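Local atomic coordinates of translocator protein BipD (Burkholderia pseudomallei, PDB entry 3NFT), a protein that is required for invasion of epithelial cells and survival inside host cells, and probably regulates secretion of the type III effectors BipB and BipC. Residues A[93-96]-A[97-100]. Residues are numbered along the deposited sequence; the frame is centred on the assembly and turned at random.
Sequences RNLL and ERLE
E97 OE2 is gripped twice: directly by R93 NE one helical turn back, at 3.3 Å, and by a water that donates to OE2 over 2.7 Å. The direct link is a salt bridge but a weak, bent hydrogen bond (N-H...O 134°), with OE2 oblique to the guanidinium. The same water accepts from R93 NE at 3.2 Å, whose one N-H is thus shared between water and carboxylate. Arginine suits the place because its long chain, extended with CG anti to the backbone N (chi1 -172°), reaches the carboxylate, while a long, weak ion pair to D138 draws NH1 toward helix 121-160. Glutamate suits partly exposed position 97, where its carboxylate meets both cation and water. R98 folds back at chi3 (-64°), one guanidinium face lying over L95 CA, which sits toward the rim, and NH2 coming within 3.6 Å of L95 CD1. Its NH2 is held by A36 O, tying this helix to the loop after helix 30-35. The buried side is leucine, whose branched apolar ends suit packing between helices: L99 CD1 lies 4.2 Å from L95 CG. L95 and L99 meet V283 and I290 of helix 244-295; L96 touches both that helix and helix 121-160. This part of helix 76-103 is thus amphipathic, while the water-bridged R93-E97 pair suggests a modest, solvent-screened electrostatic contribution.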
loop_
_atom_site.group_PDB
_atom_site.type_symbol
_atom_site.label_atom_id
_atom_site.label_comp_id
_atom_site.label_asym_id
_atom_site.label_seq_id
_atom_site.Cartn_x
_atom_site.Cartn_y
_atom_site.Cartn_z
ATOM N N ARG A 93 15.277 -7.583 -6.106
ATOM C CA ARG A 93 14.135 -7.518 -7.029
ATOM C C ARG A 93 13.540 -8.901 -7.269
ATOM O O ARG A 93 12.316 -9.072 -7.296
ATOM C CB ARG A 93 14.555 -6.885 -8.361
ATOM C CG ARG A 93 13.355 -6.613 -9.281
ATOM C CD ARG A 93 13.713 -5.832 -10.547
ATOM N NE ARG A 93 12.507 -5.527 -11.343
ATOM C CZ ARG A 93 11.857 -4.358 -11.376
ATOM N NH1 ARG A 93 12.262 -3.305 -10.669
ATOM N NH2 ARG A 93 10.783 -4.234 -12.153
ATOM N N ASN A 94 14.415 -9.885 -7.462
ATOM C CA ASN A 94 13.967 -11.265 -7.702
ATOM C C ASN A 94 13.132 -11.773 -6.526
ATOM O O ASN A 94 12.090 -12.405 -6.727
ATOM C CB ASN A 94 15.154 -12.201 -7.925
ATOM C CG ASN A 94 15.812 -12.051 -9.298
ATOM O OD1 ASN A 94 16.903 -12.588 -9.511
ATOM N ND2 ASN A 94 15.173 -11.341 -10.220
ATOM N N LEU A 95 13.576 -11.496 -5.304
ATOM C CA LEU A 95 12.845 -11.950 -4.125
ATOM C C LEU A 95 11.475 -11.254 -4.042
ATOM O O LEU A 95 10.469 -11.864 -3.736
ATOM C CB LEU A 95 13.669 -11.729 -2.855
ATOM C CG LEU A 95 13.035 -12.107 -1.507
ATOM C CD1 LEU A 95 12.420 -13.509 -1.525
ATOM C CD2 LEU A 95 14.052 -11.991 -0.366
ATOM N N LEU A 96 11.442 -9.957 -4.288
ATOM C CA LEU A 96 10.149 -9.255 -4.323
ATOM C C LEU A 96 9.210 -9.829 -5.384
ATOM O O LEU A 96 8.020 -9.991 -5.142
ATOM C CB LEU A 96 10.350 -7.744 -4.530
ATOM C CG LEU A 96 10.960 -6.975 -3.358
ATOM C CD1 LEU A 96 11.050 -5.472 -3.658
ATOM C CD2 LEU A 96 10.210 -7.174 -2.070
ATOM N N GLU A 97 9.749 -10.142 -6.547
ATOM C CA GLU A 97 8.940 -10.729 -7.627
ATOM C C GLU A 97 8.331 -12.066 -7.191
ATOM O O GLU A 97 7.164 -12.352 -7.489
ATOM C CB GLU A 97 9.778 -10.875 -8.903
ATOM C CG GLU A 97 10.037 -9.531 -9.574
ATOM C CD GLU A 97 10.985 -9.600 -10.770
ATOM O OE1 GLU A 97 11.519 -10.691 -11.075
ATOM O OE2 GLU A 97 11.189 -8.550 -11.417
ATOM N N ARG A 98 9.107 -12.878 -6.467
ATOM C CA ARG A 98 8.590 -14.159 -5.956
ATOM C C ARG A 98 7.496 -13.955 -4.927
ATOM O O ARG A 98 6.499 -14.668 -4.938
ATOM C CB ARG A 98 9.715 -15.019 -5.369
ATOM C CG ARG A 98 10.746 -15.386 -6.409
ATOM C CD ARG A 98 11.608 -16.579 -6.026
ATOM N NE ARG A 98 12.447 -16.366 -4.851
ATOM C CZ ARG A 98 13.623 -15.722 -4.843
ATOM N NH1 ARG A 98 14.131 -15.167 -5.944
ATOM N NH2 ARG A 98 14.296 -15.616 -3.713
ATOM N N LEU A 99 7.685 -12.980 -4.041
ATOM C CA LEU A 99 6.672 -12.645 -3.030
ATOM C C LEU A 99 5.388 -12.137 -3.675
ATOM O O LEU A 99 4.282 -12.505 -3.260
ATOM C CB LEU A 99 7.230 -11.633 -2.025
ATOM C CG LEU A 99 8.343 -12.177 -1.117
ATOM C CD1 LEU A 99 9.126 -11.048 -0.437
ATOM C CD2 LEU A 99 7.758 -13.124 -0.049
ATOM N N GLU A 100 5.532 -11.315 -4.709
ATOM C CA GLU A 100 4.393 -10.777 -5.439
ATOM C C GLU A 100 3.605 -11.917 -6.088
ATOM O O GLU A 100 2.366 -11.950 -6.050
ATOM C CB GLU A 100 4.872 -9.779 -6.485
ATOM C CG GLU A 100 3.760 -9.207 -7.345
ATOM C CD GLU A 100 4.244 -8.116 -8.283
ATOM O OE1 GLU A 100 5.440 -7.735 -8.235
ATOM O OE2 GLU A 100 3.412 -7.661 -9.095
HETATM O O HOH W 1 12.581 -7.807 -13.590
#